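PDB 1XG2: pectinesterase 1 from Solanum lycopersicum, which hydrolyses the methyl esters of pectin, releasing methanol and leaving galacturonate units, and may thereby help to prepare cell walls for softening during fruit ripening. Local coordinates for residues 126-131 with 169-174; 216-221 with 241-246; 227-232 with 257-262. All coordinates share one frame; numbering follows the deposited sequence.

Contact 1: residues 126-131 with 169-174; sequences RIDAYQ and VARKPG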
ATOM      1  N   ARG A 126       7.887  -6.826 -13.746  1.00 10.51           N
ATOM      2  CA  ARG A 126       8.902  -7.443 -12.912  1.00 10.77           C
ATOM      3  C   ARG A 126       9.351  -6.367 -11.910  1.00 10.30           C
ATOM      4  O   ARG A 126       9.854  -5.345 -12.316  1.00 10.56           O
ATOM      5  CB  ARG A 126      10.082  -7.894 -13.785  1.00 10.75           C
ATOM      6  CG  ARG A 126      11.124  -8.741 -13.059  1.00 14.05           C
ATOM      7  CD  ARG A 126      12.116  -9.473 -13.991  1.00 15.15           C
ATOM      8  NE  ARG A 126      12.652  -8.563 -15.001  1.00 16.88           N
ATOM      9  CZ  ARG A 126      13.752  -7.843 -14.876  1.00 15.30           C
ATOM     10  NH1 ARG A 126      14.498  -7.916 -13.776  1.00 17.56           N
ATOM     11  NH2 ARG A 126      14.116  -7.044 -15.860  1.00 16.20           N
ATOM     12  N   ILE A 127       9.136  -6.587 -10.619  1.00 10.26           N
ATOM     13  CA  ILE A 127       9.510  -5.623  -9.588  1.00 10.23           C
ATOM     14  C   ILE A 127      10.629  -6.254  -8.794  1.00 10.28           C
ATOM     15  O   ILE A 127      10.444  -7.284  -8.195  1.00 10.97           O
ATOM     16  CB  ILE A 127       8.299  -5.276  -8.700  1.00 10.53           C
ATOM     17  CG1 ILE A 127       7.030  -5.020  -9.552  1.00 11.15           C
ATOM     18  CG2 ILE A 127       8.611  -4.091  -7.826  1.00  9.30           C
ATOM     19  CD1 ILE A 127       7.117  -3.887 -10.549  1.00 13.08           C
ATOM     20  N   ASP A 128      11.797  -5.618  -8.784  1.00 10.91           N
ATOM     21  CA  ASP A 128      13.043  -6.263  -8.375  1.00 11.49           C
ATOM     22  C   ASP A 128      13.816  -5.369  -7.402  1.00 10.49           C
ATOM     23  O   ASP A 128      14.195  -4.267  -7.748  1.00 10.01           O
ATOM     24  CB  ASP A 128      13.879  -6.556  -9.636  1.00 12.46           C
ATOM     25  CG  ASP A 128      15.316  -6.983  -9.331  1.00 16.87           C
ATOM     26  OD1 ASP A 128      16.030  -7.370 -10.281  1.00 22.96           O
ATOM     27  OD2 ASP A 128      15.833  -6.950  -8.203  1.00 17.97           O
ATOM     28  N   ALA A 129      13.983  -5.848  -6.177  1.00 10.08           N
ATOM     29  CA  ALA A 129      14.879  -5.253  -5.189  1.00 10.43           C
ATOM     30  C   ALA A 129      15.181  -6.297  -4.096  1.00 10.39           C
ATOM     31  O   ALA A 129      15.083  -7.499  -4.335  1.00 10.97           O
ATOM     32  CB  ALA A 129      14.269  -3.990  -4.605  1.00  9.94           C
ATOM     33  N   TYR A 130      15.533  -5.837  -2.908  1.00 10.76           N
ATOM     34  CA  TYR A 130      15.830  -6.710  -1.777  1.00 11.65           C
ATOM     35  C   TYR A 130      14.869  -6.410  -0.633  1.00 11.53           C
ATOM     36  O   TYR A 130      13.771  -6.965  -0.615  1.00 11.69           O
ATOM     37  CB  TYR A 130      17.305  -6.579  -1.362  1.00 12.30           C
ATOM     38  CG  TYR A 130      18.231  -7.256  -2.330  1.00 13.21           C
ATOM     39  CD1 TYR A 130      18.556  -6.649  -3.535  1.00 16.06           C
ATOM     40  CD2 TYR A 130      18.728  -8.529  -2.079  1.00 13.93           C
ATOM     41  CE1 TYR A 130      19.387  -7.262  -4.436  1.00 18.47           C
ATOM     42  CE2 TYR A 130      19.550  -9.155  -2.991  1.00 16.88           C
ATOM     43  CZ  TYR A 130      19.872  -8.516  -4.162  1.00 18.21           C
ATOM     44  OH  TYR A 130      20.693  -9.122  -5.071  1.00 24.02           O
ATOM     45  N   GLN A 131      15.253  -5.545   0.307  1.00 11.16           N
ATOM     46  CA  GLN A 131      14.371  -5.207   1.416  1.00 11.49           C
ATOM     47  C   GLN A 131      13.363  -4.153   0.952  1.00 10.59           C
ATOM     48  O   GLN A 131      13.757  -3.146   0.383  1.00 10.72           O
ATOM     49  CB  GLN A 131      15.173  -4.712   2.639  1.00 11.70           C
ATOM     50  CG  GLN A 131      14.304  -4.184   3.796  1.00 12.46           C
ATOM     51  CD  GLN A 131      15.052  -4.078   5.116  1.00 14.75           C
ATOM     52  OE1 GLN A 131      16.286  -4.195   5.154  1.00 16.11           O
ATOM     53  NE2 GLN A 131      14.314  -3.849   6.199  1.00 14.69           N
ATOM     54  N   VAL A 169       8.988 -14.277  -5.473  1.00 12.48           N
ATOM     55  CA  VAL A 169      10.264 -14.964  -5.482  1.00 12.53           C
ATOM     56  C   VAL A 169      11.176 -14.391  -4.408  1.00 12.82           C
ATOM     57  O   VAL A 169      11.685 -13.264  -4.525  1.00 12.72           O
ATOM     58  CB  VAL A 169      10.953 -14.841  -6.855  1.00 12.64           C
ATOM     59  CG1 VAL A 169      12.200 -15.730  -6.902  1.00 12.83           C
ATOM     60  CG2 VAL A 169       9.986 -15.211  -7.983  1.00 13.06           C
ATOM     61  N   ALA A 170      11.373 -15.166  -3.355  1.00 12.55           N
ATOM     62  CA  ALA A 170      12.346 -14.795  -2.335  1.00 12.62           C
ATOM     63  C   ALA A 170      13.751 -15.128  -2.850  1.00 12.59           C
ATOM     64  O   ALA A 170      13.960 -16.168  -3.472  1.00 12.16           O
ATOM     65  CB  ALA A 170      12.053 -15.508  -1.040  1.00 12.80           C
ATOM     66  N   ARG A 171      14.696 -14.231  -2.605  1.00 12.61           N
ATOM     67  CA  ARG A 171      16.070 -14.387  -3.071  1.00 13.06           C
ATOM     68  C   ARG A 171      17.045 -14.461  -1.893  1.00 13.38           C
ATOM     69  O   ARG A 171      16.656 -14.299  -0.743  1.00 12.58           O
ATOM     70  CB  ARG A 171      16.457 -13.235  -4.006  1.00 12.52           C
ATOM     71  CG  ARG A 171      16.570 -11.879  -3.326  1.00 14.01           C
ATOM     72  CD  ARG A 171      16.435 -10.694  -4.273  1.00 13.79           C
ATOM     73  NE  ARG A 171      17.433 -10.756  -5.335  1.00 14.81           N
ATOM     74  CZ  ARG A 171      17.506  -9.935  -6.373  1.00 15.76           C
ATOM     75  NH1 ARG A 171      16.666  -8.912  -6.507  1.00 15.49           N
ATOM     76  NH2 ARG A 171      18.459 -10.115  -7.276  1.00 15.70           N
ATOM     77  N   LYS A 172      18.316 -14.702  -2.194  1.00 14.29           N
ATOM     78  CA  LYS A 172      19.342 -14.816  -1.152  1.00 14.70           C
ATOM     79  C   LYS A 172      19.614 -13.447  -0.544  1.00 14.29           C
ATOM     80  O   LYS A 172      19.993 -12.515  -1.262  1.00 14.04           O
ATOM     81  CB  LYS A 172      20.637 -15.377  -1.723  1.00 15.42           C
ATOM     82  CG  LYS A 172      21.698 -15.655  -0.662  1.00 17.85           C
ATOM     83  CD  LYS A 172      22.972 -16.195  -1.318  1.00 21.25           C
ATOM     84  CE  LYS A 172      24.053 -16.454  -0.292  1.00 24.43           C
ATOM     85  NZ  LYS A 172      25.412 -16.263  -0.867  1.00 26.77           N
ATOM     86  N   PRO A 173      19.398 -13.306   0.761  1.00 13.46           N
ATOM     87  CA  PRO A 173      19.642 -12.034   1.434  1.00 13.93           C
ATOM     88  C   PRO A 173      21.060 -11.947   2.001  1.00 14.63           C
ATOM     89  O   PRO A 173      21.887 -12.808   1.714  1.00 14.09           O
ATOM     90  CB  PRO A 173      18.622 -12.062   2.569  1.00 13.95           C
ATOM     91  CG  PRO A 173      18.604 -13.501   2.986  1.00 13.66           C
ATOM     92  CD  PRO A 173      18.881 -14.319   1.702  1.00 14.10           C
ATOM     93  N   GLY A 174      21.328 -10.915   2.788  1.00 15.70           N
ATOM     94  CA  GLY A 174      22.589 -10.811   3.515  1.00 16.81           C
ATOM     95  C   GLY A 174      22.684 -11.751   4.704  1.00 17.55           C
ATOM     96  O   GLY A 174      21.704 -12.357   5.124  1.00 16.66           O
TER
HETATM   97  O   HOH W   1      18.326  -8.240  -9.669  1.00 23.59           O
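R171 lies flat on the ring of Y130 and bonds to D128, joining the end of one strand and the loop after it to the loop after another strand of the same parallel sheet of a right-handed beta-helix, the fold of pectinesterases. Strands 126-128 and 167-170 are not neighbours in that sheet; strand 147-150 runs between them, and a long side chain bridges the gap above it. From CB, the chain of R171 starts between its own backbone N and carbonyl carbon (chi1 68°), which sends it toward the other loop. CG only grazes the ring, nearest to CE2 of Y130. CD then settles over the face, 4.0 Å from the ring centroid, as a CH-pi contact. A bend at chi3 keeps the rest of the chain on this face: NE lies 3.5 Å from CE2 of Y130, and CZ of R171 sits above the phenol end, close to CZ and OH of Y130. The guanidinium and ring planes are only 15° apart, an offset stack with cation-pi character. Above the CE1 side of the ring, NH1 serves two acceptors. It forms a salt bridge with OD2 of D128 at 2.7 Å; the oxygen lies almost in the guanidinium plane, yet NH1 stands well above the carboxylate plane. NH1 also donates to the backbone O of A129 at 3.0 Å, again from above the carbonyl plane. With one side pressed on the tyrosine and NH1 gripped twice, rotation of the guanidinium is strongly restricted. The loop so tied leads into Q131, probably the transition-state stabiliser, and the adjoining D132, the predicted proton donor. NH2 donates to a water, which donates a hydrogen bond to OD1 of D128 at 2.5 Å.

Contact 2: residues 216-221 with 241-246; sequences PTYLGR and NPAGWA
Y218 is gripped between N241 and A246 where the loop 241-246 runs beside strand 217-220, an outermost strand of one parallel sheet of the beta-helix. CB of A246 sits over the middle of one ring face, 3.7 Å from the centroid, while CB of N241 covers the opposite face less centrally. The packing is as close at L219, whose CB stands 3.5 Å above the six-membered ring of W245, nearly on its normal, with CD1 reaching CZ2. CG of W245 points away from its own carbonyl carbon (chi1 -50°), swinging the indole back beneath L219 and alongside G220. Three nearly straight backbone bonds fasten the two chains: N241 N to T217 O, L219 N to G244 O and A246 N to G220 O. The type I turn from N241 to G244 lies between the first two of these. Contact is sparser at the turn's outer side, where P242 is exposed and A243 CB comes only to 4.3 Å from Y218 CE2. R221, probably a substrate-binding residue, leads its guanidinium away from the loop to a salt bridge with D153, the predicted nucleophile. Its CB remains behind, 3.1 Å from the backbone O of A246.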
ATOM      1  N   PRO A 216      15.972 -18.494   6.160  1.00 16.31           N
ATOM      2  CA  PRO A 216      14.578 -18.917   6.200  1.00 15.97           C
ATOM      3  C   PRO A 216      13.718 -17.893   5.476  1.00 15.08           C
ATOM      4  O   PRO A 216      14.131 -16.737   5.336  1.00 14.82           O
ATOM      5  CB  PRO A 216      14.264 -18.910   7.696  1.00 15.98           C
ATOM      6  CG  PRO A 216      15.115 -17.802   8.222  1.00 16.67           C
ATOM      7  CD  PRO A 216      16.386 -17.876   7.435  1.00 16.19           C
ATOM      8  N   THR A 217      12.561 -18.331   4.999  1.00 14.20           N
ATOM      9  CA  THR A 217      11.598 -17.443   4.368  1.00 13.28           C
ATOM     10  C   THR A 217      10.252 -17.671   5.019  1.00 12.65           C
ATOM     11  O   THR A 217       9.794 -18.804   5.127  1.00 13.11           O
ATOM     12  CB  THR A 217      11.511 -17.733   2.861  1.00 13.38           C
ATOM     13  OG1 THR A 217      12.759 -17.425   2.228  1.00 12.11           O
ATOM     14  CG2 THR A 217      10.509 -16.830   2.185  1.00 11.80           C
ATOM     15  N   TYR A 218       9.626 -16.590   5.460  1.00 12.24           N
ATOM     16  CA  TYR A 218       8.298 -16.658   6.027  1.00 12.29           C
ATOM     17  C   TYR A 218       7.329 -15.932   5.107  1.00 11.86           C
ATOM     18  O   TYR A 218       7.717 -15.058   4.350  1.00 11.45           O
ATOM     19  CB  TYR A 218       8.262 -16.007   7.402  1.00 12.71           C
ATOM     20  CG  TYR A 218       9.187 -16.644   8.430  1.00 14.18           C
ATOM     21  CD1 TYR A 218      10.518 -16.280   8.505  1.00 15.63           C
ATOM     22  CD2 TYR A 218       8.715 -17.612   9.325  1.00 15.88           C
ATOM     23  CE1 TYR A 218      11.371 -16.845   9.444  1.00 15.94           C
ATOM     24  CE2 TYR A 218       9.564 -18.187  10.279  1.00 15.60           C
ATOM     25  CZ  TYR A 218      10.891 -17.799  10.323  1.00 16.89           C
ATOM     26  OH  TYR A 218      11.755 -18.339  11.257  1.00 18.76           O
ATOM     27  N   LEU A 219       6.063 -16.300   5.199  1.00 11.61           N
ATOM     28  CA  LEU A 219       4.994 -15.653   4.450  1.00 11.76           C
ATOM     29  C   LEU A 219       4.769 -14.210   4.884  1.00 11.69           C
ATOM     30  O   LEU A 219       4.401 -13.365   4.068  1.00 12.02           O
ATOM     31  CB  LEU A 219       3.699 -16.458   4.582  1.00 11.58           C
ATOM     32  CG  LEU A 219       3.746 -17.857   3.972  1.00 12.09           C
ATOM     33  CD1 LEU A 219       2.494 -18.668   4.379  1.00 13.35           C
ATOM     34  CD2 LEU A 219       3.901 -17.795   2.454  1.00 12.46           C
ATOM     35  N   GLY A 220       4.965 -13.930   6.167  1.00 12.20           N
ATOM     36  CA  GLY A 220       4.868 -12.574   6.660  1.00 12.16           C
ATOM     37  C   GLY A 220       5.221 -12.409   8.124  1.00 12.31           C
ATOM     38  O   GLY A 220       5.402 -13.393   8.854  1.00 12.83           O
ATOM     39  N   ARG A 221       5.350 -11.149   8.524  1.00 11.98           N
ATOM     40  CA  ARG A 221       5.461 -10.748   9.915  1.00 12.64           C
ATOM     41  C   ARG A 221       4.644  -9.465  10.116  1.00 12.91           C
ATOM     42  O   ARG A 221       4.480  -8.679   9.177  1.00 12.82           O
ATOM     43  CB  ARG A 221       6.927 -10.561  10.332  1.00 12.27           C
ATOM     44  CG  ARG A 221       7.735  -9.559   9.519  1.00 13.53           C
ATOM     45  CD  ARG A 221       9.167  -9.417  10.009  1.00 13.52           C
ATOM     46  NE  ARG A 221       9.882  -8.333   9.361  1.00 14.06           N
ATOM     47  CZ  ARG A 221      10.984  -7.767   9.849  1.00 16.87           C
ATOM     48  NH1 ARG A 221      11.527  -8.183  10.998  1.00 16.44           N
ATOM     49  NH2 ARG A 221      11.543  -6.769   9.199  1.00 16.56           N
ATOM     50  N   ASN A 241       9.278 -21.623   5.663  1.00 17.14           N
ATOM     51  CA  ASN A 241       9.486 -22.167   6.995  1.00 17.36           C
ATOM     52  C   ASN A 241       8.232 -22.886   7.530  1.00 17.66           C
ATOM     53  O   ASN A 241       7.120 -22.377   7.375  1.00 17.28           O
ATOM     54  CB  ASN A 241       9.872 -21.026   7.932  1.00 17.48           C
ATOM     55  CG  ASN A 241      10.566 -21.512   9.184  1.00 18.19           C
ATOM     56  OD1 ASN A 241      11.799 -21.589   9.244  1.00 20.40           O
ATOM     57  ND2 ASN A 241       9.782 -21.856  10.185  1.00 15.55           N
ATOM     58  N   PRO A 242       8.396 -24.059   8.140  1.00 18.19           N
ATOM     59  CA  PRO A 242       7.273 -24.769   8.777  1.00 18.14           C
ATOM     60  C   PRO A 242       6.362 -23.922   9.690  1.00 17.34           C
ATOM     61  O   PRO A 242       5.147 -24.141   9.726  1.00 17.66           O
ATOM     62  CB  PRO A 242       7.976 -25.863   9.588  1.00 18.58           C
ATOM     63  CG  PRO A 242       9.213 -26.152   8.829  1.00 19.34           C
ATOM     64  CD  PRO A 242       9.658 -24.826   8.260  1.00 19.02           C
ATOM     65  N   ALA A 243       6.953 -22.986  10.427  1.00 16.54           N
ATOM     66  CA  ALA A 243       6.204 -22.050  11.252  1.00 16.21           C
ATOM     67  C   ALA A 243       5.297 -21.118  10.418  1.00 15.78           C
ATOM     68  O   ALA A 243       4.303 -20.601  10.931  1.00 15.28           O
ATOM     69  CB  ALA A 243       7.149 -21.219  12.091  1.00 16.17           C
ATOM     70  N   GLY A 244       5.678 -20.878   9.163  1.00 14.90           N
ATOM     71  CA  GLY A 244       4.863 -20.149   8.204  1.00 14.50           C
ATOM     72  C   GLY A 244       5.006 -18.642   8.298  1.00 14.39           C
ATOM     73  O   GLY A 244       5.147 -17.965   7.279  1.00 13.37           O
ATOM     74  N   TRP A 245       4.943 -18.130   9.524  1.00 13.78           N
ATOM     75  CA  TRP A 245       4.910 -16.705   9.807  1.00 13.62           C
ATOM     76  C   TRP A 245       5.864 -16.414  10.956  1.00 14.39           C
ATOM     77  O   TRP A 245       6.170 -17.307  11.778  1.00 14.65           O
ATOM     78  CB  TRP A 245       3.466 -16.271  10.150  1.00 13.29           C
ATOM     79  CG  TRP A 245       2.470 -16.741   9.134  1.00 11.74           C
ATOM     80  CD1 TRP A 245       1.938 -17.986   9.039  1.00 12.69           C
ATOM     81  CD2 TRP A 245       1.911 -15.985   8.032  1.00 12.06           C
ATOM     82  NE1 TRP A 245       1.082 -18.061   7.968  1.00 12.39           N
ATOM     83  CE2 TRP A 245       1.044 -16.847   7.332  1.00 11.90           C
ATOM     84  CE3 TRP A 245       2.051 -14.666   7.577  1.00 11.69           C
ATOM     85  CZ2 TRP A 245       0.314 -16.443   6.217  1.00 12.75           C
ATOM     86  CZ3 TRP A 245       1.310 -14.255   6.471  1.00 11.75           C
ATOM     87  CH2 TRP A 245       0.462 -15.153   5.793  1.00 12.79           C
ATOM     88  N   ALA A 246       6.354 -15.179  11.007  1.00 14.45           N
ATOM     89  CA  ALA A 246       7.353 -14.776  11.990  1.00 14.79           C
ATOM     90  C   ALA A 246       6.882 -13.619  12.847  1.00 15.51           C
ATOM     91  O   ALA A 246       6.102 -12.760  12.419  1.00 15.25           O
ATOM     92  CB  ALA A 246       8.651 -14.399  11.297  1.00 14.92           C
TER

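Contact 3: residues 227-232 with 257-262; sequences SRTVVM and LYYGEF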
ATOM      1  N   SER A 227      -2.190  -6.310  11.334  1.00 11.51           N
ATOM      2  CA  SER A 227      -1.671  -6.897  10.099  1.00 11.37           C
ATOM      3  C   SER A 227      -2.662  -7.928   9.581  1.00 11.28           C
ATOM      4  O   SER A 227      -3.164  -8.745  10.343  1.00 10.60           O
ATOM      5  CB  SER A 227      -0.308  -7.566  10.354  1.00 11.99           C
ATOM      6  OG  SER A 227       0.377  -7.869   9.158  1.00 11.88           O
ATOM      7  N   ARG A 228      -2.964  -7.879   8.292  1.00 10.55           N
ATOM      8  CA  ARG A 228      -3.973  -8.759   7.722  1.00 11.34           C
ATOM      9  C   ARG A 228      -3.561  -9.253   6.344  1.00 11.03           C
ATOM     10  O   ARG A 228      -3.523  -8.487   5.389  1.00 10.91           O
ATOM     11  CB  ARG A 228      -5.325  -8.065   7.652  1.00 11.69           C
ATOM     12  CG  ARG A 228      -6.418  -8.953   7.090  1.00 15.04           C
ATOM     13  CD  ARG A 228      -7.798  -8.608   7.563  1.00 18.78           C
ATOM     14  NE  ARG A 228      -8.264  -7.421   6.873  1.00 20.93           N
ATOM     15  CZ  ARG A 228      -9.505  -7.223   6.461  1.00 25.74           C
ATOM     16  NH1 ARG A 228     -10.454  -8.118   6.697  1.00 29.07           N
ATOM     17  NH2 ARG A 228      -9.812  -6.102   5.821  1.00 25.56           N
ATOM     18  N   THR A 229      -3.270 -10.551   6.268  1.00 11.14           N
ATOM     19  CA  THR A 229      -2.711 -11.171   5.095  1.00 11.43           C
ATOM     20  C   THR A 229      -3.278 -12.572   4.939  1.00 12.00           C
ATOM     21  O   THR A 229      -3.364 -13.328   5.912  1.00 12.80           O
ATOM     22  CB  THR A 229      -1.189 -11.240   5.235  1.00 11.61           C
ATOM     23  OG1 THR A 229      -0.654  -9.916   5.377  1.00 10.56           O
ATOM     24  CG2 THR A 229      -0.532 -11.805   3.986  1.00 11.62           C
ATOM     25  N   VAL A 230      -3.674 -12.914   3.721  1.00 12.50           N
ATOM     26  CA  VAL A 230      -4.150 -14.249   3.412  1.00 13.10           C
ATOM     27  C   VAL A 230      -3.491 -14.743   2.152  1.00 13.43           C
ATOM     28  O   VAL A 230      -3.359 -14.009   1.160  1.00 12.81           O
ATOM     29  CB  VAL A 230      -5.671 -14.296   3.246  1.00 13.66           C
ATOM     30  CG1 VAL A 230      -6.118 -15.658   2.746  1.00 15.48           C
ATOM     31  CG2 VAL A 230      -6.335 -13.977   4.554  1.00 14.14           C
ATOM     32  N   VAL A 231      -3.050 -15.993   2.211  1.00 12.85           N
ATOM     33  CA  VAL A 231      -2.414 -16.648   1.088  1.00 13.17           C
ATOM     34  C   VAL A 231      -3.309 -17.835   0.738  1.00 13.70           C
ATOM     35  O   VAL A 231      -3.499 -18.711   1.570  1.00 13.40           O
ATOM     36  CB  VAL A 231      -1.016 -17.152   1.449  1.00 13.35           C
ATOM     37  CG1 VAL A 231      -0.421 -17.931   0.273  1.00 12.54           C
ATOM     38  CG2 VAL A 231      -0.106 -15.987   1.864  1.00 12.78           C
ATOM     39  N   MET A 232      -3.877 -17.845  -0.462  1.00 13.96           N
ATOM     40  CA  MET A 232      -4.820 -18.905  -0.831  1.00 14.68           C
ATOM     41  C   MET A 232      -4.689 -19.432  -2.248  1.00 14.54           C
ATOM     42  O   MET A 232      -4.254 -18.733  -3.155  1.00 13.64           O
ATOM     43  CB  MET A 232      -6.258 -18.464  -0.540  1.00 15.70           C
ATOM     44  CG  MET A 232      -6.744 -17.248  -1.228  1.00 16.87           C
ATOM     45  SD  MET A 232      -8.303 -16.632  -0.453  1.00 19.68           S
ATOM     46  CE  MET A 232      -8.649 -15.356  -1.597  1.00 19.93           C
ATOM     47  N   LEU A 257      -3.568  -9.548  14.810  1.00 13.85           N
ATOM     48  CA  LEU A 257      -3.351  -9.794  13.389  1.00 13.93           C
ATOM     49  C   LEU A 257      -4.347 -10.853  12.905  1.00 14.11           C
ATOM     50  O   LEU A 257      -4.933 -11.600  13.708  1.00 14.48           O
ATOM     51  CB  LEU A 257      -1.889 -10.215  13.118  1.00 14.03           C
ATOM     52  CG  LEU A 257      -1.394 -11.542  13.729  1.00 13.62           C
ATOM     53  CD1 LEU A 257      -1.827 -12.732  12.901  1.00 12.76           C
ATOM     54  CD2 LEU A 257       0.114 -11.526  13.871  1.00 14.49           C
ATOM     55  N   TYR A 258      -4.553 -10.908  11.593  1.00 13.60           N
ATOM     56  CA  TYR A 258      -5.306 -11.975  10.954  1.00 13.43           C
ATOM     57  C   TYR A 258      -4.501 -12.474   9.764  1.00 13.47           C
ATOM     58  O   TYR A 258      -4.445 -11.809   8.719  1.00 13.14           O
ATOM     59  CB  TYR A 258      -6.681 -11.497  10.471  1.00 13.85           C
ATOM     60  CG  TYR A 258      -7.526 -12.618   9.899  1.00 14.30           C
ATOM     61  CD1 TYR A 258      -7.427 -12.988   8.552  1.00 15.45           C
ATOM     62  CD2 TYR A 258      -8.430 -13.303  10.696  1.00 15.98           C
ATOM     63  CE1 TYR A 258      -8.204 -14.022   8.025  1.00 16.00           C
ATOM     64  CE2 TYR A 258      -9.217 -14.342  10.175  1.00 17.92           C
ATOM     65  CZ  TYR A 258      -9.098 -14.688   8.845  1.00 18.29           C
ATOM     66  OH  TYR A 258      -9.858 -15.712   8.331  1.00 21.65           O
ATOM     67  N   TYR A 259      -3.879 -13.634   9.941  1.00 12.91           N
ATOM     68  CA  TYR A 259      -3.132 -14.309   8.903  1.00 13.00           C
ATOM     69  C   TYR A 259      -3.842 -15.614   8.586  1.00 13.69           C
ATOM     70  O   TYR A 259      -4.096 -16.422   9.480  1.00 14.94           O
ATOM     71  CB  TYR A 259      -1.695 -14.572   9.363  1.00 12.05           C
ATOM     72  CG  TYR A 259      -0.782 -13.359   9.379  1.00 11.82           C
ATOM     73  CD1 TYR A 259      -1.164 -12.147   8.808  1.00 11.32           C
ATOM     74  CD2 TYR A 259       0.471 -13.427   9.986  1.00 10.94           C
ATOM     75  CE1 TYR A 259      -0.327 -11.047   8.837  1.00 11.56           C
ATOM     76  CE2 TYR A 259       1.336 -12.338   9.997  1.00 11.12           C
ATOM     77  CZ  TYR A 259       0.928 -11.148   9.428  1.00 12.07           C
ATOM     78  OH  TYR A 259       1.771 -10.075   9.453  1.00 12.08           O
ATOM     79  N   GLY A 260      -4.168 -15.821   7.322  1.00 13.91           N
ATOM     80  CA  GLY A 260      -4.909 -16.998   6.915  1.00 14.31           C
ATOM     81  C   GLY A 260      -4.274 -17.709   5.755  1.00 14.32           C
ATOM     82  O   GLY A 260      -3.629 -17.083   4.915  1.00 14.01           O
ATOM     83  N   GLU A 261      -4.458 -19.029   5.722  1.00 14.42           N
ATOM     84  CA  GLU A 261      -4.108 -19.856   4.582  1.00 14.97           C
ATOM     85  C   GLU A 261      -5.296 -20.739   4.194  1.00 15.59           C
ATOM     86  O   GLU A 261      -5.904 -21.373   5.060  1.00 15.38           O
ATOM     87  CB  GLU A 261      -2.885 -20.714   4.893  1.00 14.98           C
ATOM     88  CG  GLU A 261      -1.596 -19.910   4.994  1.00 14.94           C
ATOM     89  CD  GLU A 261      -0.420 -20.743   5.476  1.00 14.80           C
ATOM     90  OE1 GLU A 261       0.124 -21.514   4.663  1.00 15.20           O
ATOM     91  OE2 GLU A 261      -0.037 -20.624   6.662  1.00 14.85           O
ATOM     92  N   PHE A 262      -5.614 -20.761   2.902  1.00 15.75           N
ATOM     93  CA  PHE A 262      -6.759 -21.491   2.354  1.00 16.32           C
ATOM     94  C   PHE A 262      -6.341 -22.249   1.106  1.00 16.81           C
ATOM     95  O   PHE A 262      -5.992 -21.650   0.098  1.00 17.56           O
ATOM     96  CB  PHE A 262      -7.883 -20.504   1.999  1.00 16.33           C
ATOM     97  CG  PHE A 262      -9.084 -21.114   1.316  1.00 16.41           C
ATOM     98  CD1 PHE A 262      -9.988 -21.892   2.025  1.00 18.08           C
ATOM     99  CD2 PHE A 262      -9.339 -20.867  -0.024  1.00 17.74           C
ATOM    100  CE1 PHE A 262     -11.115 -22.430   1.400  1.00 18.88           C
ATOM    101  CE2 PHE A 262     -10.461 -21.388  -0.656  1.00 18.23           C
ATOM    102  CZ  PHE A 262     -11.355 -22.173   0.062  1.00 18.59           C
TER
HETATM  103  O   HOH W   2       2.084  -9.635   6.594  1.00  9.20           O
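The ring of Y259 meets S227 OG at its edge and carries L257 CD1 over one face, while W245 from the loop 241-246 stacks with it. Y258, on the other side of the sheet, receives V230 CG2 at its edge, 3.9 Å from CE1; F262 likewise meets M232 CB edge-on, and M232 SD makes an oblique Met-aromatic contact with that ring. Between these side chains, strands 228-232 and 258-262 run parallel, only 7° apart, as successive rungs of the beta-helix. Five backbone hydrogen bonds tie them, from Y258 N to S227 O at 2.9 Å through to F262 N to V231 O at 3.2 Å. Beside G260, V230 CG1 lies 3.6 Å from the glycine O. With CG beside its backbone N (chi1 -75°), the Y259 ring comes near S227 and T229 of the neighbouring strand. Its OH stands 2.6 Å from S227 OG and shares a water with T229 OG1. S227 OG is also hydrogen-bonded to the backbone O of Q184, so the hydroxyls of two rungs join one polar chain. This implies that the buried phenol is held by polar contacts as well as by ring packing, at a point close to R221.

The three contacts take in all three parallel sheets of the beta-helix. Contact 1 belongs to the sheet holding 126-128 and 167-170, contact 2 to the edge strand 217-220 of a second, and contact 3 to neighbouring strands of the third. Along the chain contact 1 closes first, whereas contacts 2 and 3 interleave. Contacts 2 and 3 have centres about 12 Å apart and meet directly, W245 NE1 lying 3.1 Å from E261 OE2. Contact 1, about 16 Å from contact 2 between centres, meets it where A170 packs on T217; contacts 1 and 3 do not touch, their centres about 22 Å apart. Contact 1 leads into Q131 and contact 2 holds R221, probably parts of the active site; the Y259 side chain comes within about 5 Å of R221's.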